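PDB 1F94: bucandin from Bungarus candidus, which is a presynaptic neurotoxin of the three-finger family, said to enhance acetylcholine release although no supporting experiments are available. Local coordinates for residues C3-C6 / H12-I15; C24-N29 / R35-A40; C43-T48 / N53-T58. All coordinates share one frame; numbering follows the deposited sequence.

Contact 1 (C3-C6 / H12-I15); sequences CYRC and HLKI
Arg5 lies across Leu13 and Ile15 in the two-stranded antiparallel hairpin that forms the first finger of this three-finger toxin. Its CB comes only loosely up to Ile15 CG2, and CG, placed between the backbone N and the carbonyl carbon (chi1 72°), rests 3.8 Å from Leu13 CB. The chain then runs extended to NE: CD passes at about a right angle to the Ile15 side chain, 3.8 Å from its CD1. At the end, Leu13 CD1 covers one face of the guanidinium, 3.5 Å above its plane and offset toward the rim. Leu13 thus meets the arginine at CG and at the guanidinium, Ile15 chiefly in between at CD. In the backbone under these side chains, Cys3 and Ile15 exchange two hydrogen bonds, whereas Arg5 and Leu13 are joined less evenly, by Arg5 N to Leu13 O at 2.9 Å and by a weak return bond. Tyr4 projects from the other face of the hairpin beside Lys14, its ring edge set against the carbonyl oxygens of His12 and Leu13. In the plane of the guanidinium, a water accepts from Arg5 NE at 2.9 Å and donates to Lys14 O at 2.7 Å.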
ATOM      1  N   CYS A   3      -1.336   7.992   2.823  1.00 17.65           N
ATOM      2  CA  CYS A   3      -0.610   7.019   2.072  1.00 17.16           C
ATOM      3  C   CYS A   3      -0.858   7.251   0.582  1.00 16.99           C
ATOM      4  O   CYS A   3      -1.807   7.918   0.197  1.00 17.71           O
ATOM      5  CB  CYS A   3      -1.099   5.577   2.392  1.00 17.05           C
ATOM      6  SG  CYS A   3      -0.904   5.120   4.124  1.00 17.61           S
ATOM      7  N   TYR A   4       0.008   6.679  -0.240  1.00 16.54           N
ATOM      8  CA  TYR A   4      -0.257   6.632  -1.679  1.00 16.84           C
ATOM      9  C   TYR A   4      -1.296   5.582  -1.986  1.00 16.22           C
ATOM     10  O   TYR A   4      -1.466   4.574  -1.278  1.00 16.33           O
ATOM     11  CB  TYR A   4       1.031   6.372  -2.481  1.00 17.52           C
ATOM     12  CG  TYR A   4       1.980   7.516  -2.419  1.00 18.16           C
ATOM     13  CD1 TYR A   4       3.215   7.450  -1.758  1.00 18.18           C
ATOM     14  CD2 TYR A   4       1.652   8.746  -3.035  1.00 18.58           C
ATOM     15  CE1 TYR A   4       4.055   8.541  -1.740  1.00 19.62           C
ATOM     16  CE2 TYR A   4       2.467   9.828  -3.028  1.00 20.35           C
ATOM     17  CZ  TYR A   4       3.699   9.731  -2.354  1.00 19.37           C
ATOM     18  OH  TYR A   4       4.535  10.794  -2.315  1.00 22.25           O
ATOM     19  N   ARG A   5      -2.000   5.803  -3.104  1.00 16.83           N
ATOM     20  CA  ARG A   5      -2.915   4.853  -3.684  1.00 16.97           C
ATOM     21  C   ARG A   5      -2.803   4.961  -5.211  1.00 16.77           C
ATOM     22  O   ARG A   5      -2.267   5.947  -5.743  1.00 17.42           O
ATOM     23  CB  ARG A   5      -4.344   4.948  -3.193  1.00 19.09           C
ATOM     24  CG  ARG A   5      -5.100   6.122  -3.680  1.00 21.60           C
ATOM     25  CD  ARG A   5      -6.571   6.150  -3.294  1.00 23.31           C
ATOM     26  NE  ARG A   5      -7.259   7.168  -4.086  1.00 27.09           N
ATOM     27  CZ  ARG A   5      -7.772   7.011  -5.319  1.00 26.75           C
ATOM     28  NH1 ARG A   5      -7.755   5.873  -5.999  1.00 29.57           N
ATOM     29  NH2 ARG A   5      -8.350   8.070  -5.860  1.00 31.91           N
ATOM     30  N   CYS A   6      -3.340   3.964  -5.888  1.00 17.14           N
ATOM     31  CA  CYS A   6      -3.258   3.877  -7.329  1.00 17.68           C
ATOM     32  C   CYS A   6      -4.619   4.064  -8.014  1.00 17.79           C
ATOM     33  O   CYS A   6      -5.648   3.588  -7.585  1.00 19.33           O
ATOM     34  CB  CYS A   6      -2.680   2.510  -7.752  1.00 18.56           C
ATOM     35  SG  CYS A   6      -1.084   2.098  -7.025  1.00 19.99           S
ATOM     36  N   HIS A  12       0.623   7.850  -7.533  1.00 17.78           N
ATOM     37  CA  HIS A  12       1.015   9.067  -6.834  1.00 17.70           C
ATOM     38  C   HIS A  12      -0.172   9.741  -6.135  1.00 17.59           C
ATOM     39  O   HIS A  12      -0.008  10.828  -5.587  1.00 18.68           O
ATOM     40  CB  HIS A  12       1.601  10.094  -7.800  1.00 18.53           C
ATOM     41  CG  HIS A  12       0.587  10.495  -8.846  1.00 18.45           C
ATOM     42  ND1 HIS A  12       0.394   9.774  -9.997  1.00 19.79           N
ATOM     43  CD2 HIS A  12      -0.290  11.517  -8.858  1.00 19.06           C
ATOM     44  CE1 HIS A  12      -0.548  10.357 -10.675  1.00 20.38           C
ATOM     45  NE2 HIS A  12      -1.016  11.445 -10.007  1.00 19.40           N
ATOM     46  N   LEU A  13      -1.360   9.116  -6.171  1.00 17.49           N
ATOM     47  CA  LEU A  13      -2.511   9.679  -5.530  1.00 17.10           C
ATOM     48  C   LEU A  13      -2.351   9.601  -4.008  1.00 17.97           C
ATOM     49  O   LEU A  13      -1.788   8.618  -3.538  1.00 19.81           O
ATOM     50  CB  LEU A  13      -3.785   8.930  -5.956  1.00 18.02           C
ATOM     51  CG  LEU A  13      -3.984   8.810  -7.445  1.00 19.14           C
ATOM     52  CD1 LEU A  13      -5.253   8.037  -7.753  1.00 21.30           C
ATOM     53  CD2 LEU A  13      -4.038  10.161  -8.140  1.00 22.68           C
ATOM     54  N   LYS A  14      -2.882  10.551  -3.288  1.00 18.77           N
ATOM     55  CA  LYS A  14      -2.791  10.588  -1.841  1.00 19.71           C
ATOM     56  C   LYS A  14      -4.144  10.330  -1.226  1.00 19.90           C
ATOM     57  O   LYS A  14      -5.162  10.807  -1.698  1.00 22.89           O
ATOM     58  CB  LYS A  14      -2.289  11.955  -1.359  1.00 22.52           C
ATOM     59  CG  LYS A  14      -0.889  12.294  -1.909  1.00 27.21           C
ATOM     60  CD  LYS A  14      -0.503  13.726  -1.465  1.00 32.89           C
ATOM     61  CE  LYS A  14       0.572  14.325  -2.309  1.00 36.21           C
ATOM     62  NZ  LYS A  14       0.202  15.014  -3.587  1.00 30.34           N
ATOM     63  N   ILE A  15      -4.166   9.522  -0.136  1.00 19.42           N
ATOM     64  CA  ILE A  15      -5.396   9.243   0.589  1.00 19.64           C
ATOM     65  C   ILE A  15      -5.169   9.389   2.086  1.00 20.09           C
ATOM     66  O   ILE A  15      -4.155   8.879   2.605  1.00 19.55           O
ATOM     67  CB  ILE A  15      -5.949   7.864   0.208  1.00 21.30           C
ATOM     68  CG1 ILE A  15      -7.298   7.620   0.838  1.00 23.73           C
ATOM     69  CG2 ILE A  15      -4.988   6.747   0.509  1.00 21.07           C
ATOM     70  CD1 ILE A  15      -8.169   6.652   0.081  1.00 28.35           C
TER
HETATM   71  O   HOH W   1      -7.269   9.833  -3.022  1.00 37.13           O

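Contact 2 (C24-N29 / R35-A40); sequences CYKWLN and RWLGCA
Tyr25 lays its ring flat over the backbone of Gly38 on the facing strand, with Gly38 N 3.3 Å above the ring plane and over its centre. Gly38 CA adds a CH-pi contact to the same ring, 3.9 Å from the centroid. With chi1 at 59°, CG is tucked over its own backbone, flanked by N and C, and the phenol swings across to the facing strand. Ala40 CB touches it at CD2, and Cys39 O lies at its edge, near the ring plane. One water bridges Tyr25 OH, at 2.8 Å, to Cys39 O; a second donates to Leu37 O and reaches the hydroxyl only weakly.

The phenol also begins an aromatic cluster. Its CE1 edge points at the face of Trp36 in a T-shaped pair whose planes meet at 64°. Trp36 in turn presents the CE3 edge of its six-membered ring to the face of Trp27, with CE3 3.7 Å from Trp27 CG in the conformer described here, one of two for Trp27. The three rings lie on one face of the central finger of the three-finger fold, an antiparallel hairpin whose inner strand, 23-29, also pairs with strand 51-56. Trp27 and Trp36 exchange two backbone hydrogen bonds; Tyr25 N donates to Gly38 O at 2.9 Å, but the bond returned by Gly38 N is weak.

On the reverse side, Lys26 and Leu37 run alongside each other, CG to CD1 at 4.0 Å, and Lys26 NZ continues to a salt bridge with the C-terminal carboxylate of Thr63. Farther toward the fingertip, Leu28 CD2 meets the aliphatic part of Arg35 at CG.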
ATOM      1  N   CYS A  24       0.551   2.090   5.896  1.00 17.72           N
ATOM      2  CA  CYS A  24       0.445   2.126   4.457  1.00 16.88           C
ATOM      3  C   CYS A  24       0.921   0.769   3.971  1.00 17.25           C
ATOM      4  O   CYS A  24       1.920   0.210   4.460  1.00 18.40           O
ATOM      5  CB  CYS A  24       1.334   3.173   3.831  1.00 17.83           C
ATOM      6  SG  CYS A  24       1.093   4.887   4.334  1.00 18.00           S
ATOM      7  N   TYR A  25       0.233   0.222   2.977  1.00 17.26           N
ATOM      8  CA  TYR A  25       0.571  -1.043   2.357  1.00 17.25           C
ATOM      9  C   TYR A  25       1.046  -0.777   0.921  1.00 16.75           C
ATOM     10  O   TYR A  25       0.620   0.170   0.250  1.00 17.05           O
ATOM     11  CB  TYR A  25      -0.516  -2.115   2.412  1.00 18.02           C
ATOM     12  CG  TYR A  25      -1.814  -1.727   1.776  1.00 17.43           C
ATOM     13  CD1 TYR A  25      -2.067  -2.036   0.432  1.00 17.72           C
ATOM     14  CD2 TYR A  25      -2.805  -1.065   2.468  1.00 17.82           C
ATOM     15  CE1 TYR A  25      -3.281  -1.678  -0.152  1.00 17.92           C
ATOM     16  CE2 TYR A  25      -3.991  -0.722   1.917  1.00 18.25           C
ATOM     17  CZ  TYR A  25      -4.226  -1.037   0.576  1.00 17.42           C
ATOM     18  OH  TYR A  25      -5.429  -0.669  -0.005  1.00 18.77           O
ATOM     19  N   LYS A  26       1.847  -1.698   0.442  1.00 18.39           N
ATOM     20  CA  LYS A  26       2.331  -1.756  -0.954  1.00 17.30           C
ATOM     21  C   LYS A  26       2.309  -3.231  -1.317  1.00 17.48           C
ATOM     22  O   LYS A  26       3.242  -3.978  -1.035  1.00 18.03           O
ATOM     23  CB  LYS A  26       3.752  -1.227  -1.046  1.00 19.46           C
ATOM     24  CG  LYS A  26       4.266  -1.222  -2.467  1.00 22.25           C
ATOM     25  CD  LYS A  26       5.636  -0.680  -2.671  1.00 27.13           C
ATOM     26  CE  LYS A  26       6.798  -1.372  -2.032  1.00 36.91           C
ATOM     27  NZ  LYS A  26       8.069  -0.596  -2.407  1.00 44.36           N
ATOM     28  N   TRP A  27       1.229  -3.599  -1.997  1.00 17.27           N
ATOM     29  CA  TRP A  27       0.901  -4.965  -2.367  1.00 17.51           C
ATOM     30  C   TRP A  27       1.143  -5.075  -3.875  1.00 18.55           C
ATOM     31  O   TRP A  27       0.532  -4.343  -4.662  1.00 25.61           O
ATOM     32  CB  TRP A  27      -0.480  -5.366  -1.937  0.50 18.92           C
ATOM     33  CG  TRP A  27      -1.096  -6.694  -2.158  0.50 18.62           C
ATOM     34  CD1 TRP A  27      -1.262  -7.368  -3.357  0.50 18.61           C
ATOM     35  CD2 TRP A  27      -1.683  -7.554  -1.157  0.50 19.58           C
ATOM     36  NE1 TRP A  27      -1.901  -8.588  -3.152  0.50 22.40           N
ATOM     37  CE2 TRP A  27      -2.176  -8.730  -1.805  0.50 20.28           C
ATOM     38  CE3 TRP A  27      -1.888  -7.534   0.203  0.50 18.86           C
ATOM     39  CZ2 TRP A  27      -2.795  -9.775  -1.122  0.50 20.13           C
ATOM     40  CZ3 TRP A  27      -2.507  -8.571   0.865  0.50 19.17           C
ATOM     41  CH2 TRP A  27      -3.006  -9.728   0.218  0.50 20.74           C
ATOM     42  N   LEU A  28       1.977  -5.970  -4.278  1.00 17.13           N
ATOM     43  CA  LEU A  28       2.377  -6.143  -5.646  1.00 17.54           C
ATOM     44  C   LEU A  28       2.038  -7.561  -6.085  1.00 18.10           C
ATOM     45  O   LEU A  28       2.389  -8.518  -5.422  1.00 18.81           O
ATOM     46  CB  LEU A  28       3.881  -5.919  -5.822  1.00 18.54           C
ATOM     47  CG  LEU A  28       4.358  -4.585  -5.231  1.00 19.02           C
ATOM     48  CD1 LEU A  28       5.899  -4.486  -5.288  1.00 21.67           C
ATOM     49  CD2 LEU A  28       3.737  -3.392  -5.893  1.00 23.34           C
ATOM     50  N   ASN A  29       1.381  -7.661  -7.262  1.00 17.90           N
ATOM     51  CA  ASN A  29       1.132  -8.970  -7.878  1.00 18.64           C
ATOM     52  C   ASN A  29       2.319  -9.310  -8.740  1.00 18.53           C
ATOM     53  O   ASN A  29       2.645  -8.594  -9.709  1.00 19.73           O
ATOM     54  CB  ASN A  29      -0.180  -8.903  -8.643  1.00 19.36           C
ATOM     55  CG  ASN A  29      -0.571 -10.267  -9.174  1.00 22.25           C
ATOM     56  OD1 ASN A  29       0.178 -10.937  -9.887  1.00 20.47           O
ATOM     57  ND2 ASN A  29      -1.763 -10.699  -8.816  1.00 34.15           N
ATOM     58  N   ARG A  35      -0.272  -3.065  -8.915  1.00 17.49           N
ATOM     59  CA  ARG A  35       0.101  -2.378  -7.673  1.00 16.89           C
ATOM     60  C   ARG A  35      -1.129  -2.000  -6.897  1.00 17.04           C
ATOM     61  O   ARG A  35      -2.029  -1.389  -7.439  1.00 19.85           O
ATOM     62  CB  ARG A  35       0.915  -1.132  -8.029  1.00 17.95           C
ATOM     63  CG  ARG A  35       2.176  -1.451  -8.810  1.00 20.18           C
ATOM     64  CD  ARG A  35       2.897  -0.180  -9.173  1.00 24.27           C
ATOM     65  NE  ARG A  35       2.215   0.486 -10.231  1.00 38.77           N
ATOM     66  CZ  ARG A  35       2.408   1.736 -10.685  1.00 55.62           C
ATOM     67  NH1 ARG A  35       3.354   2.484 -10.113  1.00 43.24           N
ATOM     68  NH2 ARG A  35       1.621   2.141 -11.689  1.00 63.01           N
ATOM     69  N   TRP A  36      -1.187  -2.385  -5.625  1.00 16.41           N
ATOM     70  CA  TRP A  36      -2.306  -2.080  -4.756  1.00 16.40           C
ATOM     71  C   TRP A  36      -1.754  -1.416  -3.512  1.00 16.15           C
ATOM     72  O   TRP A  36      -1.067  -2.041  -2.720  1.00 16.84           O
ATOM     73  CB  TRP A  36      -3.088  -3.342  -4.395  1.00 16.79           C
ATOM     74  CG  TRP A  36      -4.282  -3.041  -3.558  1.00 16.57           C
ATOM     75  CD1 TRP A  36      -5.099  -1.965  -3.572  1.00 17.35           C
ATOM     76  CD2 TRP A  36      -4.823  -3.912  -2.527  1.00 17.00           C
ATOM     77  NE1 TRP A  36      -6.096  -2.069  -2.635  1.00 17.58           N
ATOM     78  CE2 TRP A  36      -5.932  -3.271  -1.984  1.00 17.56           C
ATOM     79  CE3 TRP A  36      -4.423  -5.159  -2.033  1.00 17.40           C
ATOM     80  CZ2 TRP A  36      -6.677  -3.846  -0.947  1.00 19.58           C
ATOM     81  CZ3 TRP A  36      -5.165  -5.712  -1.006  1.00 18.95           C
ATOM     82  CH2 TRP A  36      -6.273  -5.066  -0.473  1.00 20.13           C
ATOM     83  N   LEU A  37      -2.048  -0.111  -3.357  1.00 16.26           N
ATOM     84  CA  LEU A  37      -1.474   0.741  -2.322  1.00 16.02           C
ATOM     85  C   LEU A  37      -2.586   1.418  -1.538  1.00 15.96           C
ATOM     86  O   LEU A  37      -3.637   1.805  -2.112  1.00 16.77           O
ATOM     87  CB  LEU A  37      -0.553   1.814  -2.958  1.00 16.52           C
ATOM     88  CG  LEU A  37       0.858   1.357  -3.273  1.00 17.80           C
ATOM     89  CD1 LEU A  37       0.992   0.218  -4.250  1.00 19.50           C
ATOM     90  CD2 LEU A  37       1.647   2.592  -3.764  1.00 19.09           C
ATOM     91  N   GLY A  38      -2.385   1.683  -0.254  1.00 16.06           N
ATOM     92  CA  GLY A  38      -3.345   2.449   0.496  1.00 16.41           C
ATOM     93  C   GLY A  38      -3.010   2.419   1.987  1.00 16.44           C
ATOM     94  O   GLY A  38      -1.925   2.072   2.378  1.00 16.88           O
ATOM     95  N   CYS A  39      -3.992   2.877   2.769  1.00 17.07           N
ATOM     96  CA  CYS A  39      -3.960   2.878   4.234  1.00 18.00           C
ATOM     97  C   CYS A  39      -4.649   1.618   4.742  1.00 18.14           C
ATOM     98  O   CYS A  39      -5.654   1.152   4.140  1.00 19.22           O
ATOM     99  CB  CYS A  39      -4.747   4.025   4.830  1.00 19.06           C
ATOM    100  SG  CYS A  39      -4.309   5.701   4.358  1.00 18.87           S
ATOM    101  N   ALA A  40      -4.230   1.082   5.887  1.00 18.75           N
ATOM    102  CA  ALA A  40      -4.919  -0.091   6.448  1.00 19.56           C
ATOM    103  C   ALA A  40      -4.737  -0.120   7.965  1.00 20.25           C
ATOM    104  O   ALA A  40      -3.734   0.355   8.512  1.00 21.25           O
ATOM    105  CB  ALA A  40      -4.358  -1.370   5.893  1.00 24.35           C
TER
HETATM  106  O   HOH W   2      -6.408   2.151  -1.698  1.00 31.46           O
HETATM  107  O   HOH W   3      -6.998   0.811   1.723  1.00 41.57           O

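Contact 3 (C43-T48 / N53-T58)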
ATOM      1  N   CYS A  43      -1.938  -5.054   8.561  1.00 25.38           N
ATOM      2  CA  CYS A  43      -1.027  -5.233   7.406  1.00 23.75           C
ATOM      3  C   CYS A  43      -0.048  -6.351   7.772  1.00 23.82           C
ATOM      4  O   CYS A  43       0.568  -6.332   8.814  1.00 26.44           O
ATOM      5  CB  CYS A  43      -0.298  -3.933   7.111  1.00 23.42           C
ATOM      6  SG  CYS A  43       0.673  -3.864   5.568  1.00 22.88           S
ATOM      7  N   THR A  44       0.011  -7.360   6.955  1.00 25.42           N
ATOM      8  CA  THR A  44       0.874  -8.521   7.107  1.00 27.20           C
ATOM      9  C   THR A  44       1.865  -8.551   5.946  1.00 24.96           C
ATOM     10  O   THR A  44       1.424  -8.429   4.785  1.00 28.00           O
ATOM     11  CB  THR A  44       0.031  -9.827   7.101  1.00 32.32           C
ATOM     12  OG1 THR A  44      -0.906  -9.728   8.141  1.00 41.68           O
ATOM     13  CG2 THR A  44       0.926 -11.033   7.326  1.00 39.99           C
ATOM     14  N   GLU A  45       3.131  -8.674   6.172  1.00 24.44           N
ATOM     15  CA  GLU A  45       4.061  -8.799   5.081  1.00 24.66           C
ATOM     16  C   GLU A  45       3.878 -10.156   4.429  1.00 23.36           C
ATOM     17  O   GLU A  45       3.583 -11.145   5.129  1.00 25.74           O
ATOM     18  CB  GLU A  45       5.464  -8.538   5.600  1.00 31.15           C
ATOM     19  CG  GLU A  45       5.344  -7.025   5.921  1.00 33.39           C
ATOM     20  CD  GLU A  45       6.638  -6.321   5.809  1.00 26.06           C
ATOM     21  OE1 GLU A  45       7.695  -6.969   6.070  1.00 37.36           O
ATOM     22  OE2 GLU A  45       6.632  -5.098   5.608  1.00 26.28           O
ATOM     23  N   ILE A  46       3.999 -10.137   3.109  1.00 20.79           N
ATOM     24  CA  ILE A  46       3.792 -11.340   2.288  1.00 20.63           C
ATOM     25  C   ILE A  46       4.894 -11.431   1.251  1.00 19.70           C
ATOM     26  O   ILE A  46       5.316 -10.403   0.658  1.00 19.72           O
ATOM     27  CB  ILE A  46       2.395 -11.318   1.570  1.00 20.89           C
ATOM     28  CG1 ILE A  46       1.264 -11.095   2.535  1.00 22.99           C
ATOM     29  CG2 ILE A  46       2.200 -12.545   0.711  1.00 21.74           C
ATOM     30  CD1 ILE A  46      -0.069 -10.745   1.882  1.00 27.16           C
ATOM     31  N   ASP A  47       5.403 -12.639   1.014  1.00 20.74           N
ATOM     32  CA  ASP A  47       6.376 -12.857  -0.056  1.00 20.66           C
ATOM     33  C   ASP A  47       6.152 -14.265  -0.569  1.00 21.74           C
ATOM     34  O   ASP A  47       6.914 -15.198  -0.298  1.00 27.57           O
ATOM     35  CB  ASP A  47       7.781 -12.635   0.445  1.00 22.02           C
ATOM     36  CG  ASP A  47       8.859 -12.547  -0.621  1.00 24.83           C
ATOM     37  OD1 ASP A  47      10.041 -12.690  -0.294  1.00 32.86           O
ATOM     38  OD2 ASP A  47       8.590 -12.304  -1.846  1.00 28.25           O
ATOM     39  N   THR A  48       5.183 -14.478  -1.428  1.00 19.38           N
ATOM     40  CA  THR A  48       4.802 -15.758  -1.985  1.00 19.56           C
ATOM     41  C   THR A  48       5.059 -15.824  -3.474  1.00 18.83           C
ATOM     42  O   THR A  48       5.539 -14.863  -4.062  1.00 19.81           O
ATOM     43  CB  THR A  48       3.330 -16.091  -1.655  1.00 20.42           C
ATOM     44  OG1 THR A  48       2.584 -15.078  -2.278  1.00 20.65           O
ATOM     45  CG2 THR A  48       3.012 -16.089  -0.186  1.00 21.86           C
ATOM     46  N   ASN A  53       3.954  -8.090  -0.316  1.00 17.94           N
ATOM     47  CA  ASN A  53       3.312  -6.967   0.359  1.00 18.36           C
ATOM     48  C   ASN A  53       4.270  -6.485   1.443  1.00 18.51           C
ATOM     49  O   ASN A  53       4.729  -7.276   2.263  1.00 20.46           O
ATOM     50  CB  ASN A  53       1.976  -7.349   0.990  1.00 18.69           C
ATOM     51  CG  ASN A  53       1.265  -6.161   1.611  1.00 19.27           C
ATOM     52  OD1 ASN A  53       1.011  -5.157   0.956  1.00 20.76           O
ATOM     53  ND2 ASN A  53       0.979  -6.291   2.887  1.00 21.88           N
ATOM     54  N   LYS A  54       4.420  -5.177   1.485  1.00 17.55           N
ATOM     55  CA  LYS A  54       5.246  -4.467   2.462  1.00 18.39           C
ATOM     56  C   LYS A  54       4.374  -3.507   3.232  1.00 17.86           C
ATOM     57  O   LYS A  54       3.482  -2.861   2.651  1.00 18.44           O
ATOM     58  CB  LYS A  54       6.378  -3.744   1.766  1.00 20.52           C
ATOM     59  CG  LYS A  54       7.313  -2.990   2.646  1.00 24.85           C
ATOM     60  CD  LYS A  54       8.551  -2.327   2.138  0.50 21.71           C
ATOM     61  CE  LYS A  54       9.243  -1.579   3.252  0.50 20.75           C
ATOM     62  NZ  LYS A  54       9.772  -2.423   4.378  0.50 22.61           N
ATOM     63  N   CYS A  55       4.673  -3.365   4.504  1.00 19.02           N
ATOM     64  CA  CYS A  55       3.958  -2.514   5.432  1.00 19.51           C
ATOM     65  C   CYS A  55       4.855  -1.425   6.008  1.00 19.52           C
ATOM     66  O   CYS A  55       6.003  -1.693   6.328  1.00 22.35           O
ATOM     67  CB  CYS A  55       3.428  -3.403   6.628  1.00 22.10           C
ATOM     68  SG  CYS A  55       2.407  -4.782   6.078  1.00 22.84           S
ATOM     69  N   CYS A  56       4.332  -0.222   6.175  1.00 18.24           N
ATOM     70  CA  CYS A  56       5.126   0.858   6.786  1.00 19.28           C
ATOM     71  C   CYS A  56       4.202   1.765   7.514  1.00 18.96           C
ATOM     72  O   CYS A  56       2.966   1.760   7.281  1.00 21.04           O
ATOM     73  CB  CYS A  56       6.001   1.565   5.753  1.00 20.29           C
ATOM     74  SG  CYS A  56       5.121   2.304   4.360  1.00 20.23           S
ATOM     75  N   THR A  57       4.684   2.594   8.454  1.00 18.92           N
ATOM     76  CA  THR A  57       3.834   3.334   9.383  1.00 20.11           C
ATOM     77  C   THR A  57       4.061   4.835   9.421  1.00 21.45           C
ATOM     78  O   THR A  57       3.663   5.485  10.395  1.00 23.33           O
ATOM     79  CB  THR A  57       3.949   2.763  10.816  1.00 20.31           C
ATOM     80  OG1 THR A  57       5.297   2.868  11.272  1.00 20.53           O
ATOM     81  CG2 THR A  57       3.538   1.320  10.867  1.00 20.14           C
ATOM     82  N   THR A  58       4.585   5.439   8.370  1.00 21.74           N
ATOM     83  CA  THR A  58       4.731   6.883   8.329  1.00 21.74           C
ATOM     84  C   THR A  58       4.144   7.441   7.031  1.00 20.32           C
ATOM     85  O   THR A  58       3.943   6.797   6.049  1.00 19.98           O
ATOM     86  CB  THR A  58       6.166   7.364   8.529  1.00 26.15           C
ATOM     87  OG1 THR A  58       6.973   6.789   7.468  1.00 29.08           O
ATOM     88  CG2 THR A  58       6.797   6.855   9.802  1.00 35.44           C
TER
HETATM   89  O   HOH W   4       8.086  -3.355   6.452  1.00 28.70           O
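Cys43 and Cys55 are joined by a disulfide, SG to SG 2.0 Å, with a torsion of -91° about the S-S bond, close to the relaxed value. Beside it, Asn53 ND2 donates to Thr44 O at 2.9 Å; the acceptor lies in the plane of the amide, although the nitrogen stands well above the carbonyl plane of Thr44. Glu45, extended beyond CG, reaches across to receive Cys55 N on the anti lone pair of OE2, at 2.8 Å and nearly straight (168°). The carboxylate thus accepts from a backbone N-H beyond the single bridge of the ladder. In that bridge Ile46 and Asn53 form an antiparallel hydrogen-bonded pair with bonds in both directions, and their CB atoms lie 4.0 Å apart. Farther out, Trp27 of the central finger touches both Ile46 and Asn53, so that side chains of the third finger pack on those of the central one within the same sheet. Lys54 NZ, in one of two conformers, lies 4.3 Å from Glu45 OE2, beyond a salt bridge. The straight bond from the Cys55 N-H, perhaps helped by this lysine charge, would probably favour the ionised carboxylate.

The three contacts follow one another along the chain, one hairpin per finger, and contact 2 lies between the others. Contacts 1 and 2 have centres about 10 Å apart and are joined covalently by the disulfide Cys3-Cys24; Cys39 SG also packs 3.5 Å from Cys3 SG, within the disulfide-rich core from which the fingers of this fold extend. Contacts 2 and 3 lie closer, about 8 Å between centres, because strands 23-29 and 51-56 are neighbours in one sheet: Cys24 N probably bonds to Cys56 O at 2.8 Å and Lys26 N to Lys54 O at 3.0 Å. Contacts 1 and 3 do not touch, their centres being about 16 Å apart.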